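Local coordinates for protein uricase (Arthrobacter globiformis, PDB 2YZC) that catalyses the oxidation of uric acid by molecular oxygen to 5-hydroxyisourate, which is then processed further to (S)-allantoin, at residues Gly16-Gly21 and Gly50-Ala55; Arg26-Thr31 and His37-Leu42; Thr84-Leu89 and Gln144-Gly149; Trp190-Val195 and Asp200-Ser205. All blocks are in the same frame, centred on the assembly; numbering follows the deposited sequence.

Contact 1. Residues Gly16-Gly21 and Gly50-Ala55; sequences GQNQYG and GDFEAA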
loop_
_atom_site.group_PDB
_atom_site.type_symbol
_atom_site.label_atom_id
_atom_site.label_comp_id
_atom_site.label_asym_id
_atom_site.label_seq_id
_atom_site.Cartn_x
_atom_site.Cartn_y
_atom_site.Cartn_z
ATOM N N GLY A 16 -5.251 -30.859 -10.503
ATOM C CA GLY A 16 -6.614 -30.637 -10.051
ATOM C C GLY A 16 -7.216 -29.392 -10.684
ATOM O O GLY A 16 -6.999 -29.126 -11.866
ATOM N N GLN A 17 -7.975 -28.632 -9.903
ATOM C CA GLN A 17 -8.586 -27.406 -10.410
ATOM C C GLN A 17 -7.489 -26.473 -10.909
ATOM O O GLN A 17 -6.405 -26.414 -10.331
ATOM C CB GLN A 17 -9.380 -26.698 -9.308
ATOM C CG GLN A 17 -10.625 -27.437 -8.839
ATOM C CD GLN A 17 -11.419 -26.642 -7.812
ATOM O OE1 GLN A 17 -10.895 -26.264 -6.760
ATOM N NE2 GLN A 17 -12.689 -26.385 -8.112
ATOM N N ASN A 18 -7.763 -25.751 -11.987
ATOM C CA ASN A 18 -6.775 -24.828 -12.534
ATOM C C ASN A 18 -7.435 -23.802 -13.441
ATOM O O ASN A 18 -8.516 -24.040 -13.983
ATOM C CB ASN A 18 -5.691 -25.601 -13.301
ATOM C CG ASN A 18 -6.228 -26.295 -14.546
ATOM O OD1 ASN A 18 -6.300 -25.698 -15.619
ATOM N ND2 ASN A 18 -6.611 -27.561 -14.401
ATOM N N GLN A 19 -6.782 -22.655 -13.586
ATOM C CA GLN A 19 -7.282 -21.574 -14.423
ATOM C C GLN A 19 -6.135 -20.612 -14.690
ATOM O O GLN A 19 -5.164 -20.571 -13.943
ATOM C CB GLN A 19 -8.436 -20.837 -13.732
ATOM C CG GLN A 19 -8.086 -20.228 -12.371
ATOM C CD GLN A 19 -9.299 -19.658 -11.656
ATOM O OE1 GLN A 19 -10.426 -20.125 -11.850
ATOM N NE2 GLN A 19 -9.072 -18.660 -10.804
ATOM N N TYR A 20 -6.238 -19.849 -15.767
ATOM C CA TYR A 20 -5.181 -18.908 -16.099
ATOM C C TYR A 20 -5.726 -17.829 -17.020
ATOM O O TYR A 20 -6.724 -18.036 -17.719
ATOM C CB TYR A 20 -4.032 -19.618 -16.815
ATOM C CG TYR A 20 -4.310 -19.806 -18.286
ATOM C CD1 TYR A 20 -5.267 -20.722 -18.725
ATOM C CD2 TYR A 20 -3.684 -18.999 -19.235
ATOM C CE1 TYR A 20 -5.600 -20.821 -20.076
ATOM C CE2 TYR A 20 -4.008 -19.085 -20.580
ATOM C CZ TYR A 20 -4.969 -19.995 -20.997
ATOM O OH TYR A 20 -5.305 -20.058 -22.329
ATOM N N GLY A 21 -5.054 -16.685 -17.034
ATOM C CA GLY A 21 -5.484 -15.606 -17.900
ATOM C C GLY A 21 -4.729 -14.330 -17.608
ATOM O O GLY A 21 -3.663 -14.362 -17.001
ATOM N N GLY A 50 -10.795 -25.263 -18.482
ATOM C CA GLY A 50 -11.066 -26.264 -19.495
ATOM C C GLY A 50 -10.006 -27.340 -19.472
ATOM O O GLY A 50 -9.462 -27.657 -18.414
ATOM N N ASP A 51 -9.712 -27.906 -20.636
ATOM C CA ASP A 51 -8.705 -28.949 -20.727
ATOM C C ASP A 51 -7.322 -28.371 -20.983
ATOM O O ASP A 51 -6.944 -28.111 -22.127
ATOM C CB ASP A 51 -9.069 -29.943 -21.830
ATOM C CG ASP A 51 -7.950 -30.916 -22.117
ATOM O OD1 ASP A 51 -7.196 -31.245 -21.176
ATOM O OD2 ASP A 51 -7.828 -31.356 -23.278
ATOM N N PHE A 52 -6.569 -28.179 -19.904
ATOM C CA PHE A 52 -5.224 -27.626 -19.987
ATOM C C PHE A 52 -4.208 -28.597 -19.400
ATOM O O PHE A 52 -3.142 -28.203 -18.933
ATOM C CB PHE A 52 -5.173 -26.288 -19.247
ATOM C CG PHE A 52 -6.083 -25.245 -19.836
ATOM C CD1 PHE A 52 -7.124 -24.702 -19.089
ATOM C CD2 PHE A 52 -5.921 -24.835 -21.156
ATOM C CE1 PHE A 52 -7.997 -23.771 -19.650
ATOM C CE2 PHE A 52 -6.788 -23.905 -21.723
ATOM C CZ PHE A 52 -7.829 -23.374 -20.968
ATOM N N GLU A 53 -4.551 -29.878 -19.446
ATOM C CA GLU A 53 -3.703 -30.944 -18.927
ATOM C C GLU A 53 -2.300 -30.942 -19.537
ATOM O O GLU A 53 -1.301 -30.897 -18.815
ATOM C CB GLU A 53 -4.378 -32.292 -19.191
ATOM C CG GLU A 53 -3.645 -33.507 -18.647
ATOM C CD GLU A 53 -3.718 -33.601 -17.138
ATOM O OE1 GLU A 53 -4.747 -33.189 -16.562
ATOM O OE2 GLU A 53 -2.754 -34.103 -16.527
ATOM N N ALA A 54 -2.232 -30.990 -20.865
ATOM C CA ALA A 54 -0.953 -31.019 -21.577
ATOM C C ALA A 54 -0.091 -29.784 -21.345
ATOM O O ALA A 54 1.141 -29.870 -21.326
ATOM C CB ALA A 54 -1.193 -31.204 -23.077
ATOM N N ALA A 55 -0.733 -28.632 -21.193
ATOM C CA ALA A 55 0.002 -27.396 -20.955
ATOM C C ALA A 55 0.791 -27.525 -19.657
ATOM O O ALA A 55 1.923 -27.044 -19.557
ATOM C CB ALA A 55 -0.964 -26.220 -20.868
HETATM O O HOH W 1 -9.052 -25.705 -16.143
HETATM O O HOH W 2 -7.369 -28.743 -17.081
#
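N18 and Y20 meet the start of 50-55, first at G50 through water and then at F52 directly. One water accepts from G50 N and donates to N18 O. A second water donates to G50 O and accepts from N18 ND2 and F52 N. The amide of N18 is therefore held by both hydrogens, since N18 ND2 also gives a bond to G16 O at 3.0 Å. F52 holds the N-cap position. N18 OD1 lies at the edge of the F52 ring, 3.7 Å from F52 CD1. One face of the same ring receives Y20 CE1, 3.5 Å from F52 CZ. This is a T-shaped stack, with centroids 5.0 Å apart and planes at 83°. Y20 reaches it with CG lodged between the backbone N and the carbonyl carbon (chi1 82°). Its hydroxyl bonds V65 O. The side chain of Y20 also lies about 4 Å from that of T67, which lines the allantoate pocket and probably binds urate. At N18 to G21, strand 13-31 also pairs antiparallel with a strand of a second subunit. Y20 packs on L48 of strand 38-50 and on T67 and Q70 of helix 67-78, and F52 leads into helix 53-57.

Contact 2. Residues Arg26-Thr31 and His37-Leu42; sequences RLVKVT and HEIQDL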
loop_
_atom_site.group_PDB
_atom_site.type_symbol
_atom_site.label_atom_id
_atom_site.label_comp_id
_atom_site.label_asym_id
_atom_site.label_seq_id
_atom_site.Cartn_x
_atom_site.Cartn_y
_atom_site.Cartn_z
ATOM N N ARG A 26 -6.301 -2.590 -17.106
ATOM C CA ARG A 26 -6.924 -1.297 -16.839
ATOM C C ARG A 26 -7.480 -0.679 -18.110
ATOM O O ARG A 26 -6.747 -0.393 -19.062
ATOM C CB ARG A 26 -5.916 -0.362 -16.169
ATOM C CG ARG A 26 -5.592 -0.772 -14.735
ATOM C CD ARG A 26 -6.713 -0.387 -13.769
ATOM N NE ARG A 26 -6.789 1.062 -13.578
ATOM C CZ ARG A 26 -7.711 1.856 -14.117
ATOM N NH1 ARG A 26 -7.680 3.162 -13.880
ATOM N NH2 ARG A 26 -8.666 1.353 -14.885
ATOM N N LEU A 27 -8.791 -0.475 -18.107
ATOM C CA LEU A 27 -9.487 0.070 -19.258
ATOM C C LEU A 27 -10.297 1.316 -18.956
ATOM O O LEU A 27 -10.994 1.388 -17.950
ATOM C CB LEU A 27 -10.439 -0.990 -19.833
ATOM C CG LEU A 27 -11.605 -0.476 -20.695
ATOM C CD1 LEU A 27 -11.097 -0.077 -22.085
ATOM C CD2 LEU A 27 -12.662 -1.564 -20.815
ATOM N N VAL A 28 -10.196 2.297 -19.842
ATOM C CA VAL A 28 -10.993 3.501 -19.719
ATOM C C VAL A 28 -11.689 3.641 -21.061
ATOM O O VAL A 28 -11.033 3.725 -22.102
ATOM C CB VAL A 28 -10.139 4.750 -19.422
ATOM C CG1 VAL A 28 -10.982 6.012 -19.592
ATOM C CG2 VAL A 28 -9.625 4.690 -17.993
ATOM N N LYS A 29 -13.019 3.614 -21.036
ATOM C CA LYS A 29 -13.814 3.752 -22.250
ATOM C C LYS A 29 -14.507 5.107 -22.235
ATOM O O LYS A 29 -15.299 5.406 -21.335
ATOM C CB LYS A 29 -14.874 2.650 -22.337
ATOM C CG LYS A 29 -15.830 2.794 -23.528
ATOM C CD LYS A 29 -15.081 2.731 -24.850
ATOM C CE LYS A 29 -16.021 2.815 -26.049
ATOM N NZ LYS A 29 -16.672 4.147 -26.179
ATOM N N VAL A 30 -14.192 5.935 -23.222
ATOM C CA VAL A 30 -14.809 7.246 -23.312
ATOM C C VAL A 30 -15.915 7.204 -24.357
ATOM O O VAL A 30 -15.711 6.712 -25.467
ATOM C CB VAL A 30 -13.793 8.338 -23.733
ATOM C CG1 VAL A 30 -14.502 9.683 -23.842
ATOM C CG2 VAL A 30 -12.658 8.420 -22.724
ATOM N N THR A 31 -17.092 7.693 -23.990
ATOM C CA THR A 31 -18.206 7.752 -24.924
ATOM C C THR A 31 -18.242 9.206 -25.365
ATOM O O THR A 31 -18.456 10.097 -24.546
ATOM C CB THR A 31 -19.547 7.398 -24.249
ATOM O OG1 THR A 31 -19.501 6.050 -23.768
ATOM C CG2 THR A 31 -20.698 7.526 -25.242
ATOM N N HIS A 37 -19.355 14.055 -23.006
ATOM C CA HIS A 37 -18.622 12.803 -22.824
ATOM C C HIS A 37 -19.003 12.016 -21.572
ATOM O O HIS A 37 -19.408 12.585 -20.561
ATOM C CB HIS A 37 -17.107 13.066 -22.786
ATOM C CG HIS A 37 -16.541 13.594 -24.068
ATOM N ND1 HIS A 37 -15.185 13.720 -24.283
ATOM C CD2 HIS A 37 -17.143 14.054 -25.191
ATOM C CE1 HIS A 37 -14.975 14.235 -25.480
ATOM N NE2 HIS A 37 -16.147 14.447 -26.053
ATOM N N GLU A 38 -18.862 10.698 -21.660
ATOM C CA GLU A 38 -19.134 9.794 -20.547
ATOM C C GLU A 38 -17.861 8.977 -20.335
ATOM O O GLU A 38 -17.127 8.695 -21.291
ATOM C CB GLU A 38 -20.292 8.842 -20.868
ATOM C CG GLU A 38 -21.630 9.511 -21.159
ATOM C CD GLU A 38 -22.101 10.414 -20.035
ATOM O OE1 GLU A 38 -21.963 10.031 -18.853
ATOM O OE2 GLU A 38 -22.622 11.512 -20.333
ATOM N N ILE A 39 -17.612 8.593 -19.087
ATOM C CA ILE A 39 -16.427 7.817 -18.734
ATOM C C ILE A 39 -16.766 6.516 -18.012
ATOM O O ILE A 39 -17.552 6.509 -17.067
ATOM C CB ILE A 39 -15.488 8.625 -17.792
ATOM C CG1 ILE A 39 -15.024 9.911 -18.479
ATOM C CG2 ILE A 39 -14.287 7.769 -17.384
ATOM C CD1 ILE A 39 -14.199 9.681 -19.722
ATOM N N GLN A 40 -16.173 5.417 -18.468
ATOM C CA GLN A 40 -16.342 4.118 -17.817
ATOM C C GLN A 40 -14.903 3.688 -17.525
ATOM O O GLN A 40 -14.064 3.657 -18.422
ATOM C CB GLN A 40 -17.069 3.131 -18.735
ATOM C CG GLN A 40 -18.571 3.428 -18.835
ATOM C CD GLN A 40 -19.272 2.568 -19.867
ATOM O OE1 GLN A 40 -20.074 1.693 -19.532
ATOM N NE2 GLN A 40 -18.964 2.807 -21.130
ATOM N N ASP A 41 -14.622 3.384 -16.262
ATOM C CA ASP A 41 -13.267 3.045 -15.825
ATOM C C ASP A 41 -13.283 1.683 -15.130
ATOM O O ASP A 41 -13.893 1.541 -14.073
ATOM C CB ASP A 41 -12.799 4.146 -14.857
ATOM C CG ASP A 41 -11.303 4.125 -14.593
ATOM O OD1 ASP A 41 -10.631 3.135 -14.951
ATOM O OD2 ASP A 41 -10.799 5.117 -14.007
ATOM N N LEU A 42 -12.600 0.699 -15.717
ATOM C CA LEU A 42 -12.564 -0.661 -15.171
ATOM C C LEU A 42 -11.173 -1.288 -15.013
ATOM O O LEU A 42 -10.225 -0.914 -15.703
ATOM C CB LEU A 42 -13.375 -1.609 -16.068
ATOM C CG LEU A 42 -14.849 -1.335 -16.374
ATOM C CD1 LEU A 42 -15.357 -2.369 -17.385
ATOM C CD2 LEU A 42 -15.659 -1.395 -15.094
HETATM O O HOH W 3 -8.184 5.959 -15.024
#
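R26 and D41 form a salt bridge between the two strands of this beta hairpin. R26 NH2 lies 2.7 Å from D41 OD1, and R26 NH1 adds a weak bond to the same oxygen. The arginine chain bends at chi2 (-77°) and chi3 (-70°), which brings the guanidinium back to the partner strand. R26 NH2 also bonds L42 O at 2.9 Å, from above the carbonyl plane. L27 N reaches that oxygen from the opposite face, so two donors grip it. A leucine in place of R26 would probably leave D41 OD1 without its charged mate and L42 O with one donor fewer. V28 CG2 rests beside the D41 carboxylate, 3.6 Å from D41 OD1. Backbone bonds form the ladder. L27-L42, K29-Q40 and T31-E38 are hydrogen-bonded pairs, while V28-D41 and V30-I39 are non-hydrogen-bonded. Among apolar contacts, V30 CG2 sits 3.6 Å from I39 CD1. On the other face, L27 CD2 lies 4.4 Å from L42 CD1, and T31 CB comes within 3.8 Å of E38 CB. Strand 103-117 continues the sheet beyond strand 38-50, and a strand of a third subunit pairs with V28 and K29. Helices 67-78 and 85-99 cover L27.

Contact 3. Residues Thr84-Leu89 and Gln144-Gly149; sequences TTEEFL and QAIVAG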
loop_
_atom_site.group_PDB
_atom_site.type_symbol
_atom_site.label_atom_id
_atom_site.label_comp_id
_atom_site.label_asym_id
_atom_site.label_seq_id
_atom_site.Cartn_x
_atom_site.Cartn_y
_atom_site.Cartn_z
ATOM N N THR A 84 -23.309 -1.949 -19.092
ATOM C CA THR A 84 -22.886 -2.090 -17.706
ATOM C C THR A 84 -21.655 -2.978 -17.649
ATOM O O THR A 84 -21.304 -3.635 -18.628
ATOM C CB THR A 84 -23.980 -2.758 -16.842
ATOM O OG1 THR A 84 -24.239 -4.070 -17.354
ATOM C CG2 THR A 84 -25.275 -1.942 -16.868
ATOM N N THR A 85 -21.008 -2.991 -16.491
ATOM C CA THR A 85 -19.822 -3.805 -16.283
ATOM C C THR A 85 -20.184 -5.288 -16.387
ATOM O O THR A 85 -19.463 -6.070 -17.009
ATOM C CB THR A 85 -19.212 -3.514 -14.902
ATOM O OG1 THR A 85 -18.812 -2.139 -14.848
ATOM C CG2 THR A 85 -18.007 -4.404 -14.642
ATOM N N GLU A 86 -21.303 -5.677 -15.785
ATOM C CA GLU A 86 -21.716 -7.074 -15.842
ATOM C C GLU A 86 -21.966 -7.537 -17.277
ATOM O O GLU A 86 -21.598 -8.649 -17.650
ATOM C CB GLU A 86 -22.966 -7.301 -14.984
ATOM C CG GLU A 86 -22.700 -7.173 -13.494
ATOM C CD GLU A 86 -22.965 -5.775 -12.946
ATOM O OE1 GLU A 86 -22.745 -4.779 -13.670
ATOM O OE2 GLU A 86 -23.388 -5.677 -11.771
ATOM N N GLU A 87 -22.588 -6.691 -18.087
ATOM C CA GLU A 87 -22.855 -7.061 -19.471
ATOM C C GLU A 87 -21.567 -7.150 -20.283
ATOM O O GLU A 87 -21.471 -7.930 -21.230
ATOM C CB GLU A 87 -23.838 -6.067 -20.091
ATOM C CG GLU A 87 -25.225 -6.193 -19.475
ATOM C CD GLU A 87 -26.135 -5.040 -19.820
ATOM O OE1 GLU A 87 -26.537 -4.925 -20.996
ATOM O OE2 GLU A 87 -26.442 -4.244 -18.908
ATOM N N PHE A 88 -20.568 -6.362 -19.903
ATOM C CA PHE A 88 -19.286 -6.402 -20.593
ATOM C C PHE A 88 -18.643 -7.754 -20.293
ATOM O O PHE A 88 -18.128 -8.422 -21.189
ATOM C CB PHE A 88 -18.371 -5.278 -20.096
ATOM C CG PHE A 88 -17.050 -5.203 -20.816
ATOM C CD1 PHE A 88 -17.001 -5.033 -22.199
ATOM C CD2 PHE A 88 -15.853 -5.279 -20.109
ATOM C CE1 PHE A 88 -15.774 -4.938 -22.870
ATOM C CE2 PHE A 88 -14.622 -5.185 -20.767
ATOM C CZ PHE A 88 -14.585 -5.013 -22.153
ATOM N N LEU A 89 -18.684 -8.161 -19.026
ATOM C CA LEU A 89 -18.093 -9.433 -18.637
ATOM C C LEU A 89 -18.814 -10.602 -19.308
ATOM O O LEU A 89 -18.180 -11.583 -19.711
ATOM C CB LEU A 89 -18.134 -9.597 -17.113
ATOM C CG LEU A 89 -17.337 -8.589 -16.275
ATOM C CD1 LEU A 89 -17.523 -8.906 -14.797
ATOM C CD2 LEU A 89 -15.861 -8.640 -16.649
ATOM N N GLN A 144 -24.471 -19.389 -16.146
ATOM C CA GLN A 144 -23.814 -18.099 -15.986
ATOM C C GLN A 144 -24.180 -17.562 -14.602
ATOM O O GLN A 144 -25.348 -17.275 -14.333
ATOM C CB GLN A 144 -24.297 -17.139 -17.067
ATOM C CG GLN A 144 -23.817 -17.509 -18.458
ATOM C CD GLN A 144 -24.719 -16.972 -19.547
ATOM O OE1 GLN A 144 -25.399 -15.963 -19.364
ATOM N NE2 GLN A 144 -24.718 -17.637 -20.696
ATOM N N ALA A 145 -23.184 -17.442 -13.725
ATOM C CA ALA A 145 -23.412 -16.952 -12.365
ATOM C C ALA A 145 -22.708 -15.620 -12.171
ATOM O O ALA A 145 -21.528 -15.487 -12.506
ATOM C CB ALA A 145 -22.892 -17.960 -11.358
ATOM N N ILE A 146 -23.434 -14.648 -11.623
ATOM C CA ILE A 146 -22.895 -13.315 -11.385
ATOM C C ILE A 146 -23.004 -12.862 -9.933
ATOM O O ILE A 146 -24.062 -12.985 -9.299
ATOM C CB ILE A 146 -23.616 -12.262 -12.252
ATOM C CG1 ILE A 146 -23.418 -12.583 -13.733
ATOM C CG2 ILE A 146 -23.091 -10.873 -11.930
ATOM C CD1 ILE A 146 -24.216 -11.683 -14.656
ATOM N N VAL A 147 -21.895 -12.334 -9.421
ATOM C CA VAL A 147 -21.818 -11.806 -8.064
ATOM C C VAL A 147 -21.363 -10.354 -8.168
ATOM O O VAL A 147 -20.287 -10.077 -8.699
ATOM C CB VAL A 147 -20.789 -12.588 -7.201
ATOM C CG1 VAL A 147 -20.499 -11.832 -5.899
ATOM C CG2 VAL A 147 -21.321 -13.983 -6.886
ATOM N N ALA A 148 -22.191 -9.428 -7.688
ATOM C CA ALA A 148 -21.837 -8.012 -7.707
ATOM C C ALA A 148 -21.471 -7.637 -6.281
ATOM O O ALA A 148 -21.824 -8.344 -5.344
ATOM C CB ALA A 148 -23.021 -7.166 -8.191
ATOM N N GLY A 149 -20.753 -6.536 -6.105
ATOM C CA GLY A 149 -20.390 -6.160 -4.758
ATOM C C GLY A 149 -19.914 -4.735 -4.619
ATOM O O GLY A 149 -19.836 -3.981 -5.590
#
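E86 meets I146 and A148 with different parts of one side chain. It has the most surface covered here, and it comes from the first turn of helix 85-99. E86 CG lies 4.0 Å from I146 CG2. Farther out, E86 OE2 lies 3.9 Å from A148 CB. A sharp bend at chi2 (93°) lets the chain do both: the methylene packs on the isoleucine, and the carboxylate turns toward the alanine. The carboxylate is buried but not without partners. OE1 pairs with the charged R133, and OE2 has a polar partner outside the two segments. The nearby positive charge of R133 probably helps to keep E86 ionised at this buried place.

I146 points toward the helix from strand 143-157. With CG2 anti to the backbone N, this methyl is the atom that touches E86. F199, at the start of helix 199-216, packs on both E86 and I146. A148 offers a single methyl, two residues along the same strand. No hydrogen bond joins the two segments.

The helix start is fixed separately. T84 is the N-cap, and T84 OG1 accepts from E87 N at 3.2 Å and donates to E87 OE2 at 2.7 Å. A helix lying on an antiparallel sheet in this way is characteristic of the T-fold (tunnelling fold), to which uricases belong.

Contact 4. Residues Trp190-Val195 and Asp200-Ser205; sequences WRYNTV and DAVYAS
W190 and Y192 meet V202 and Y203 where a strand of the T-fold sheet packs against helix 199-216. The strand and helix segments run roughly antiparallel, at 150°, with axes 12.1 Å apart. These four side chains are all buried. Y192 comes end-on to V202: its OH lies 3.4 Å from V202 CG1, and its CE1 lies 3.8 Å from the same methyl, which sits at the edge of the ring. V202 CG1 is anti to the backbone N (chi1 175°), which puts it against Y192. Y192 OH also accepts a bond from W190 NE1 at 2.9 Å, with an N-H...O angle of 162° and the oxygen in the indole plane. This bond ties the two aromatic groups together. A phenylalanine in place of Y192 would probably leave W190 NE1 without this acceptor and open a small gap beside V202. The other side of the contact is loose. N193 is exposed in the turn after the strand, and A201 and A204 are exposed on the helix. CB of A204 points away from the strand. Y203 directs its hydroxyl to E131. Y203 CD2 packs at the indole edge, 4.0 Å from both W190 CZ2 and W190 CH2.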
loop_
_atom_site.group_PDB
_atom_site.type_symbol
_atom_site.label_atom_id
_atom_site.label_comp_id
_atom_site.label_asym_id
_atom_site.label_seq_id
_atom_site.Cartn_x
_atom_site.Cartn_y
_atom_site.Cartn_z
ATOM N N TRP A 190 -23.122 -9.963 -3.399
ATOM C CA TRP A 190 -24.392 -10.660 -3.540
ATOM C C TRP A 190 -24.484 -11.406 -4.870
ATOM O O TRP A 190 -24.023 -10.926 -5.916
ATOM C CB TRP A 190 -25.550 -9.661 -3.362
ATOM C CG TRP A 190 -25.498 -8.458 -4.268
ATOM C CD1 TRP A 190 -26.128 -8.313 -5.470
ATOM C CD2 TRP A 190 -24.798 -7.226 -4.032
ATOM N NE1 TRP A 190 -25.871 -7.070 -5.996
ATOM C CE2 TRP A 190 -25.057 -6.381 -5.135
ATOM C CE3 TRP A 190 -23.980 -6.754 -2.998
ATOM C CZ2 TRP A 190 -24.528 -5.087 -5.234
ATOM C CZ3 TRP A 190 -23.452 -5.462 -3.096
ATOM C CH2 TRP A 190 -23.731 -4.647 -4.208
ATOM N N ARG A 191 -25.061 -12.601 -4.815
ATOM C CA ARG A 191 -25.197 -13.445 -5.992
ATOM C C ARG A 191 -26.597 -13.376 -6.589
ATOM O O ARG A 191 -27.589 -13.574 -5.890
ATOM C CB ARG A 191 -24.872 -14.896 -5.632
ATOM C CG ARG A 191 -25.005 -15.873 -6.802
ATOM C CD ARG A 191 -24.510 -17.263 -6.418
ATOM N NE ARG A 191 -25.384 -17.933 -5.457
ATOM C CZ ARG A 191 -26.561 -18.474 -5.768
ATOM N NH1 ARG A 191 -27.010 -18.422 -7.015
ATOM N NH2 ARG A 191 -27.287 -19.074 -4.836
ATOM N N TYR A 192 -26.667 -13.095 -7.887
ATOM C CA TYR A 192 -27.941 -13.016 -8.579
ATOM C C TYR A 192 -28.361 -14.420 -8.994
ATOM O O TYR A 192 -27.518 -15.253 -9.315
ATOM C CB TYR A 192 -27.811 -12.132 -9.820
ATOM C CG TYR A 192 -27.526 -10.678 -9.509
ATOM C CD1 TYR A 192 -28.412 -9.925 -8.740
ATOM C CD2 TYR A 192 -26.382 -10.047 -9.999
ATOM C CE1 TYR A 192 -28.173 -8.579 -8.468
ATOM C CE2 TYR A 192 -26.132 -8.699 -9.734
ATOM C CZ TYR A 192 -27.034 -7.973 -8.970
ATOM O OH TYR A 192 -26.806 -6.643 -8.711
ATOM N N ASN A 193 -29.663 -14.688 -8.982
ATOM C CA ASN A 193 -30.148 -16.003 -9.386
ATOM C C ASN A 193 -30.570 -15.991 -10.854
ATOM O O ASN A 193 -31.131 -16.964 -11.362
ATOM C CB ASN A 193 -31.312 -16.450 -8.487
ATOM C CG ASN A 193 -32.371 -15.382 -8.315
ATOM O OD1 ASN A 193 -32.897 -15.193 -7.214
ATOM N ND2 ASN A 193 -32.704 -14.689 -9.393
ATOM N N THR A 194 -30.277 -14.881 -11.529
ATOM C CA THR A 194 -30.602 -14.707 -12.942
ATOM C C THR A 194 -29.736 -13.598 -13.529
ATOM O O THR A 194 -29.317 -12.697 -12.807
ATOM C CB THR A 194 -32.075 -14.307 -13.137
ATOM O OG1 THR A 194 -32.314 -14.046 -14.525
ATOM C CG2 THR A 194 -32.400 -13.050 -12.333
ATOM N N VAL A 195 -29.474 -13.658 -14.832
ATOM C CA VAL A 195 -28.662 -12.628 -15.470
ATOM C C VAL A 195 -29.511 -11.483 -16.024
ATOM O O VAL A 195 -28.970 -10.507 -16.537
ATOM C CB VAL A 195 -27.791 -13.200 -16.621
ATOM C CG1 VAL A 195 -26.866 -14.283 -16.081
ATOM C CG2 VAL A 195 -28.674 -13.751 -17.728
ATOM N N ASP A 200 -27.196 -1.661 -12.903
ATOM C CA ASP A 200 -26.934 -0.363 -12.285
ATOM C C ASP A 200 -27.994 0.000 -11.240
ATOM O O ASP A 200 -27.667 0.487 -10.160
ATOM C CB ASP A 200 -26.878 0.748 -13.340
ATOM C CG ASP A 200 -25.606 0.708 -14.171
ATOM O OD1 ASP A 200 -24.672 -0.048 -13.823
ATOM O OD2 ASP A 200 -25.542 1.449 -15.176
ATOM N N ALA A 201 -29.263 -0.234 -11.562
ATOM C CA ALA A 201 -30.341 0.098 -10.635
ATOM C C ALA A 201 -30.277 -0.736 -9.359
ATOM O O ALA A 201 -30.492 -0.219 -8.261
ATOM C CB ALA A 201 -31.701 -0.082 -11.314
ATOM N N VAL A 202 -29.981 -2.023 -9.495
ATOM C CA VAL A 202 -29.897 -2.880 -8.318
ATOM C C VAL A 202 -28.681 -2.509 -7.472
ATOM O O VAL A 202 -28.770 -2.458 -6.247
ATOM C CB VAL A 202 -29.842 -4.370 -8.713
ATOM C CG1 VAL A 202 -29.630 -5.238 -7.476
ATOM C CG2 VAL A 202 -31.146 -4.758 -9.401
ATOM N N TYR A 203 -27.545 -2.238 -8.109
ATOM C CA TYR A 203 -26.368 -1.852 -7.333
ATOM C C TYR A 203 -26.689 -0.611 -6.499
ATOM O O TYR A 203 -26.378 -0.558 -5.310
ATOM C CB TYR A 203 -25.167 -1.568 -8.244
ATOM C CG TYR A 203 -23.983 -0.967 -7.514
ATOM C CD1 TYR A 203 -23.840 0.415 -7.391
ATOM C CD2 TYR A 203 -23.015 -1.783 -6.931
ATOM C CE1 TYR A 203 -22.755 0.971 -6.703
ATOM C CE2 TYR A 203 -21.933 -1.240 -6.243
ATOM C CZ TYR A 203 -21.808 0.135 -6.135
ATOM O OH TYR A 203 -20.722 0.671 -5.474
ATOM N N ALA A 204 -27.323 0.381 -7.117
ATOM C CA ALA A 204 -27.671 1.610 -6.406
ATOM C C ALA A 204 -28.631 1.324 -5.257
ATOM O O ALA A 204 -28.488 1.867 -4.161
ATOM C CB ALA A 204 -28.292 2.620 -7.369
ATOM N N SER A 205 -29.615 0.467 -5.505
ATOM C CA SER A 205 -30.581 0.125 -4.473
ATOM C C SER A 205 -29.921 -0.617 -3.320
ATOM O O SER A 205 -30.173 -0.315 -2.150
ATOM C CB SER A 205 -31.698 -0.744 -5.054
ATOM O OG SER A 205 -32.518 -1.243 -4.013
#

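Overall arrangement
The touching residues of contacts 3 and 4 are all buried, and both contacts pack helices on one sheet. Their strands are neighbours: A148 O and I146 O probably accept from W190 N and Y192 N. R133 links them again, through E86 and D200. Contact 1 is mostly buried, with N18 partly exposed; contact 2 is only partly buried, with E38 exposed. These two share strand 13-31 and border other subunits, whereas contacts 3 and 4 touch none. Contacts 2 and 3 also meet, where L42 and L27 pack on F88. The chemistry follows the place. Contact 1 relies on waters and an aromatic stack, contact 2 on a backbone ladder and a salt bridge, and contacts 3 and 4 on side-chain packing.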